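Local coordinates for putative Scyalone Dehydratase (Novosphingobium aromaticivorans DSM 12444, PDB 3EF8), which is of uncertain function but, as a member of the NTF2-like SnoaL family, may act as a lyase related to scytalone dehydratase, at residues A[11-16]-A[79-84]; A[115-120]-A[124-129]. All blocks are in the same frame, centred on the assembly; numbering follows the deposited sequence. Where two conformers were deposited one is given.

Contact 1 of 2, residues A[11-16]-A[79-84]; sequences RAIERM and IDFVSE
I13, in the 11-16 part of helix 3-25, meets I79 and F81 on strand 67-81, in a small apolar contact between the long N-terminal helix and an outer strand of the curved sheet of this NTF2-like fold. The two isoleucines pass alongside each other, pointing opposite ways, and the nearest pair of atoms is I13 CG2 and I79 CD1, 3.9 Å apart. F81 comes toward I13 from the opposite direction, and its ring carbon CE1 lies 3.9 Å from I13 CD1, which meets the ring obliquely. CG2 of I13 stands anti to the backbone N and mainly meets I79, whereas CG1, beside that N (chi1 -71°), carries CD1 out to the phenyl ring and also near I79 CG2, 4.2 Å from CD1. E14 adds only its aliphatic part, with CG 4.3 Å from I79 CD1. Its carboxylate turns instead to another chain of the trimer, where OE2 forms a salt bridge with R11 of the third subunit; D80, between the two apolar strand residues, pairs likewise with R15 of that subunit. Helix and strand axes approach to 10.8 Å and run at 128°, a separation that side chains alone bridge. A87 of the adjacent strand touches I13, I79 and F81, while M10, one helical turn before E14, packs on both I79 and F81. Just past F81 the chain turns a corner at V82. Within the strand, I79 CG2 also sits over one face of the F81 ring, displaced from its centre and 3.9 Å from the ring plane.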
loop_
_atom_site.group_PDB
_atom_site.type_symbol
_atom_site.label_atom_id
_atom_site.label_comp_id
_atom_site.label_asym_id
_atom_site.label_seq_id
_atom_site.Cartn_x
_atom_site.Cartn_y
_atom_site.Cartn_z
ATOM N N ARG A 11 1.625 6.415 14.248
ATOM C CA ARG A 11 2.205 5.083 14.140
ATOM C C ARG A 11 1.372 4.042 14.850
ATOM O O ARG A 11 1.165 2.917 14.375
ATOM C CB ARG A 11 3.665 5.040 14.637
ATOM C CG ARG A 11 4.636 5.679 13.698
ATOM C CD ARG A 11 4.803 4.895 12.413
ATOM N NE ARG A 11 5.880 5.402 11.641
ATOM C CZ ARG A 11 6.261 4.895 10.506
ATOM N NH1 ARG A 11 5.502 3.940 10.013
ATOM N NH2 ARG A 11 7.280 5.373 9.846
ATOM N N ALA A 12 0.877 4.370 16.053
ATOM C CA ALA A 12 0.075 3.416 16.802
ATOM C C ALA A 12 -1.260 3.092 16.158
ATOM O O ALA A 12 -1.725 1.934 16.178
ATOM C CB ALA A 12 -0.152 3.914 18.288
ATOM N N ILE A 13 -1.888 4.110 15.590
ATOM C CA ILE A 13 -3.170 3.952 14.902
ATOM C C ILE A 13 -2.951 3.054 13.670
ATOM O O ILE A 13 -3.703 2.117 13.424
ATOM C CB ILE A 13 -3.802 5.319 14.529
ATOM C CG1 ILE A 13 -4.281 6.002 15.822
ATOM C CG2 ILE A 13 -4.930 5.138 13.473
ATOM C CD1 ILE A 13 -4.542 7.485 15.590
ATOM N N GLU A 14 -1.919 3.370 12.896
ATOM C CA GLU A 14 -1.634 2.566 11.687
ATOM C C GLU A 14 -1.363 1.127 12.107
ATOM O O GLU A 14 -1.907 0.176 11.488
ATOM C CB GLU A 14 -0.442 3.135 10.955
ATOM C CG GLU A 14 -0.739 4.431 10.217
ATOM C CD GLU A 14 0.421 5.140 9.621
ATOM O OE1 GLU A 14 1.565 4.895 10.049
ATOM O OE2 GLU A 14 0.171 6.015 8.743
ATOM N N ARG A 15 -0.536 0.925 13.137
ATOM C CA ARG A 15 -0.273 -0.419 13.639
ATOM C C ARG A 15 -1.561 -1.171 13.986
ATOM O O ARG A 15 -1.706 -2.371 13.680
ATOM C CB ARG A 15 0.685 -0.367 14.852
ATOM C CG ARG A 15 0.962 -1.678 15.522
ATOM C CD ARG A 15 1.414 -2.747 14.523
ATOM N NE ARG A 15 1.811 -3.980 15.188
ATOM C CZ ARG A 15 3.010 -4.200 15.726
ATOM N NH1 ARG A 15 3.981 -3.297 15.679
ATOM N NH2 ARG A 15 3.212 -5.365 16.322
HETATM N N MSE A 16 -2.485 -0.489 14.646
HETATM C CA MSE A 16 -3.744 -1.143 15.040
HETATM C C MSE A 16 -4.509 -1.546 13.805
HETATM O O MSE A 16 -5.059 -2.664 13.732
HETATM C CB MSE A 16 -4.549 -0.215 15.957
HETATM C CG MSE A 16 -5.804 -0.794 16.484
HETATM SE SE MSE A 16 -7.312 -0.777 15.260
HETATM C CE MSE A 16 -7.804 1.140 15.509
ATOM N N ILE A 79 -4.784 10.776 8.730
ATOM C CA ILE A 79 -5.228 10.860 10.126
ATOM C C ILE A 79 -5.357 12.305 10.552
ATOM O O ILE A 79 -4.426 13.055 10.410
ATOM C CB ILE A 79 -4.231 10.158 11.028
ATOM C CG1 ILE A 79 -4.111 8.663 10.611
ATOM C CG2 ILE A 79 -4.694 10.293 12.515
ATOM C CD1 ILE A 79 -3.031 7.885 11.369
ATOM N N ASP A 80 -6.528 12.637 11.066
ATOM C CA ASP A 80 -6.810 13.975 11.638
ATOM C C ASP A 80 -7.197 13.755 13.090
ATOM O O ASP A 80 -8.205 13.153 13.377
ATOM C CB ASP A 80 -7.962 14.656 10.918
ATOM C CG ASP A 80 -7.666 14.937 9.459
ATOM O OD1 ASP A 80 -6.516 15.256 9.171
ATOM O OD2 ASP A 80 -8.598 14.861 8.629
ATOM N N PHE A 81 -6.389 14.292 13.991
ATOM C CA PHE A 81 -6.672 14.195 15.405
ATOM C C PHE A 81 -7.752 15.171 15.865
ATOM O O PHE A 81 -7.668 16.363 15.557
ATOM C CB PHE A 81 -5.420 14.394 16.232
ATOM C CG PHE A 81 -4.458 13.256 16.135
ATOM C CD1 PHE A 81 -4.621 12.112 16.914
ATOM C CD2 PHE A 81 -3.425 13.324 15.250
ATOM C CE1 PHE A 81 -3.739 11.053 16.811
ATOM C CE2 PHE A 81 -2.554 12.269 15.126
ATOM C CZ PHE A 81 -2.696 11.146 15.905
ATOM N N VAL A 82 -8.753 14.643 16.554
ATOM C CA VAL A 82 -9.714 15.504 17.279
ATOM C C VAL A 82 -9.017 15.931 18.550
ATOM O O VAL A 82 -8.902 17.136 18.853
ATOM C CB VAL A 82 -11.018 14.795 17.549
ATOM C CG1 VAL A 82 -11.942 15.740 18.347
ATOM C CG2 VAL A 82 -11.670 14.396 16.223
ATOM N N SER A 83 -8.528 14.943 19.282
ATOM C CA SER A 83 -7.729 15.142 20.460
ATOM C C SER A 83 -6.640 14.082 20.509
ATOM O O SER A 83 -6.454 13.329 19.554
ATOM C CB SER A 83 -8.595 15.016 21.714
ATOM O OG SER A 83 -8.988 13.659 21.891
ATOM N N GLU A 84 -5.893 14.011 21.585
ATOM C CA GLU A 84 -4.820 13.007 21.686
ATOM C C GLU A 84 -5.395 11.592 21.868
ATOM O O GLU A 84 -4.634 10.621 21.800
ATOM C CB GLU A 84 -3.794 13.364 22.755
ATOM C CG GLU A 84 -4.120 12.988 24.210
ATOM C CD GLU A 84 -5.199 13.831 24.888
ATOM O OE1 GLU A 84 -5.802 14.691 24.243
ATOM O OE2 GLU A 84 -5.472 13.562 26.081
#

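Contact 2 of 2, residues A[115-120]-A[124-129]; sequences TVVKVD and KFKRRE
The carbonyl of T115 is gripped by two successive amides, K126 N at 2.8 Å and R127 N at 3.0 Å from T115 O. The R127 bond is nearly straight (170°) and lies in the carbonyl plane on a lone pair; that from K126 is tilted 15° from the plane. Both residues face T115, which defines a classic beta bulge, and T115 N closes the pair by donating to R127 O. Beyond the bulge, V117 and K124 form a hydrogen-bonded pair through both their N and O atoms, and V116 CA lies 3.2 Å from K124 O in a CH...O contact. This is the antiparallel hairpin of strands 106-119 and 122-136, part of the mixed sheet of the NTF2-like fold. V116 and F125 lie side by side toward helix 3-25, with V116 CG1 3.6 Å from F125 CD1. R128 folds across that phenyl ring, its CD 3.6 Å above the ring centre, and is held by a salt bridge to D114. On the sheet face that carries T115 and V117, the extended K124 chain crosses V119 at about a right angle, CD lying 3.6 Å from V119 CG2. Further along, R127 NH2 forms a salt bridge with E129 OE1 (2.9 Å), which lies in the guanidinium plane, while NH1 pairs with E41.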
loop_
_atom_site.group_PDB
_atom_site.type_symbol
_atom_site.label_atom_id
_atom_site.label_comp_id
_atom_site.label_asym_id
_atom_site.label_seq_id
_atom_site.Cartn_x
_atom_site.Cartn_y
_atom_site.Cartn_z
ATOM N N THR A 115 -13.460 6.440 12.870
ATOM C CA THR A 115 -13.083 7.155 14.080
ATOM C C THR A 115 -12.541 6.140 15.060
ATOM O O THR A 115 -13.194 5.096 15.334
ATOM C CB THR A 115 -14.290 7.904 14.702
ATOM O OG1 THR A 115 -14.758 8.878 13.758
ATOM C CG2 THR A 115 -13.901 8.590 16.057
ATOM N N VAL A 116 -11.335 6.425 15.516
ATOM C CA VAL A 116 -10.605 5.637 16.473
ATOM C C VAL A 116 -10.447 6.431 17.786
ATOM O O VAL A 116 -10.364 7.664 17.803
ATOM C CB VAL A 116 -9.241 5.159 15.891
ATOM C CG1 VAL A 116 -9.505 4.258 14.668
ATOM C CG2 VAL A 116 -8.347 6.314 15.551
ATOM N N VAL A 117 -10.462 5.695 18.886
ATOM C CA VAL A 117 -10.303 6.272 20.220
ATOM C C VAL A 117 -9.280 5.487 20.981
ATOM O O VAL A 117 -9.151 4.297 20.801
ATOM C CB VAL A 117 -11.666 6.300 20.982
ATOM C CG1 VAL A 117 -12.633 7.271 20.299
ATOM C CG2 VAL A 117 -12.257 4.874 21.080
ATOM N N LYS A 118 -8.557 6.167 21.862
ATOM C CA LYS A 118 -7.528 5.532 22.655
ATOM C C LYS A 118 -8.026 5.279 24.059
ATOM O O LYS A 118 -8.428 6.201 24.771
ATOM C CB LYS A 118 -6.258 6.348 22.687
ATOM C CG LYS A 118 -5.034 5.564 23.027
ATOM C CD LYS A 118 -3.817 6.447 23.248
ATOM C CE LYS A 118 -2.570 5.611 23.567
ATOM N NZ LYS A 118 -1.369 6.421 23.935
ATOM N N VAL A 119 -7.993 4.014 24.428
ATOM C CA VAL A 119 -8.507 3.585 25.734
ATOM C C VAL A 119 -7.495 2.698 26.425
ATOM O O VAL A 119 -7.064 1.704 25.878
ATOM C CB VAL A 119 -9.848 2.910 25.574
ATOM C CG1 VAL A 119 -10.885 3.911 25.090
ATOM C CG2 VAL A 119 -9.814 1.749 24.633
ATOM N N ASP A 120 -7.094 3.097 27.633
ATOM C CA ASP A 120 -6.171 2.311 28.449
ATOM C C ASP A 120 -4.936 1.903 27.637
ATOM O O ASP A 120 -4.464 0.769 27.713
ATOM C CB ASP A 120 -6.894 1.074 29.016
ATOM C CG ASP A 120 -6.298 0.585 30.329
ATOM O OD1 ASP A 120 -5.539 1.339 30.971
ATOM O OD2 ASP A 120 -6.614 -0.561 30.728
ATOM N N LYS A 124 -8.595 1.809 19.450
ATOM C CA LYS A 124 -9.704 0.959 19.066
ATOM C C LYS A 124 -10.623 1.699 18.150
ATOM O O LYS A 124 -10.689 2.925 18.170
ATOM C CB LYS A 124 -10.492 0.495 20.313
ATOM C CG LYS A 124 -9.655 -0.364 21.238
ATOM C CD LYS A 124 -10.502 -0.919 22.348
ATOM C CE LYS A 124 -9.689 -1.796 23.254
ATOM N NZ LYS A 124 -10.557 -2.212 24.420
ATOM N N PHE A 125 -11.318 0.935 17.324
ATOM C CA PHE A 125 -12.361 1.502 16.511
ATOM C C PHE A 125 -13.600 1.864 17.282
ATOM O O PHE A 125 -14.167 1.045 17.984
ATOM C CB PHE A 125 -12.788 0.608 15.338
ATOM C CG PHE A 125 -11.661 0.356 14.329
ATOM C CD1 PHE A 125 -11.278 1.346 13.445
ATOM C CD2 PHE A 125 -11.026 -0.893 14.247
ATOM C CE1 PHE A 125 -10.278 1.117 12.508
ATOM C CE2 PHE A 125 -10.006 -1.118 13.349
ATOM C CZ PHE A 125 -9.676 -0.126 12.452
ATOM N N LYS A 126 -14.058 3.096 17.074
ATOM C CA LYS A 126 -15.390 3.505 17.568
ATOM C C LYS A 126 -16.415 3.490 16.438
ATOM O O LYS A 126 -17.551 3.101 16.605
ATOM C CB LYS A 126 -15.344 4.864 18.258
ATOM C CG LYS A 126 -16.707 5.250 18.846
ATOM C CD LYS A 126 -16.522 5.981 20.164
ATOM C CE LYS A 126 -17.860 6.359 20.829
ATOM N NZ LYS A 126 -18.597 7.351 20.048
ATOM N N ARG A 127 -15.996 3.905 15.238
ATOM C CA ARG A 127 -16.821 3.794 14.055
ATOM C C ARG A 127 -15.961 3.425 12.858
ATOM O O ARG A 127 -14.860 3.928 12.722
ATOM C CB ARG A 127 -17.565 5.105 13.724
ATOM C CG ARG A 127 -18.483 4.933 12.527
ATOM C CD ARG A 127 -19.468 6.124 12.341
ATOM N NE ARG A 127 -20.049 6.115 10.990
ATOM C CZ ARG A 127 -21.153 5.445 10.680
ATOM N NH1 ARG A 127 -21.774 4.751 11.624
ATOM N NH2 ARG A 127 -21.626 5.449 9.452
ATOM N N ARG A 128 -16.470 2.517 12.027
ATOM C CA ARG A 128 -15.916 2.255 10.689
ATOM C C ARG A 128 -17.010 2.334 9.667
ATOM O O ARG A 128 -18.047 1.651 9.797
ATOM C CB ARG A 128 -15.279 0.875 10.545
ATOM C CG ARG A 128 -14.254 0.530 11.528
ATOM C CD ARG A 128 -13.305 -0.512 10.962
ATOM N NE ARG A 128 -12.343 0.118 10.049
ATOM C CZ ARG A 128 -11.247 -0.447 9.586
ATOM N NH1 ARG A 128 -11.010 -1.731 9.793
ATOM N NH2 ARG A 128 -10.387 0.284 8.927
ATOM N N GLU A 129 -16.775 3.099 8.621
ATOM C CA GLU A 129 -17.683 3.196 7.522
ATOM C C GLU A 129 -16.916 2.830 6.260
ATOM O O GLU A 129 -15.951 3.494 5.886
ATOM C CB GLU A 129 -18.267 4.586 7.395
ATOM C CG GLU A 129 -19.120 4.773 6.183
ATOM C CD GLU A 129 -19.736 6.143 6.112
ATOM O OE1 GLU A 129 -20.328 6.595 7.121
ATOM O OE2 GLU A 129 -19.680 6.735 5.044
HETATM O O HOH W 1 -7.957 -1.245 26.257
#

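How the contacts relate
Contacts 1 and 2 follow one another along the chain, and their centres are 9 Å apart. Helix 3-25 joins them by packing on the same sheet at both places. I13, which meets the outer strand in contact 1, also reaches the hairpin of contact 2, its CD1 lying 4.0 Å from V116 CG2. One helical turn later, selenomethionine M16 is wedged against the hairpin: its SE is 3.3 Å from F125 CE2 and its CE 3.6 Å from V116 CG1. Triethylene glycol, probably from the crystallisation liquor, lies near both contacts, evidently as separate molecules, about 4 Å from the I79 side chain and about 3 Å from that of K126.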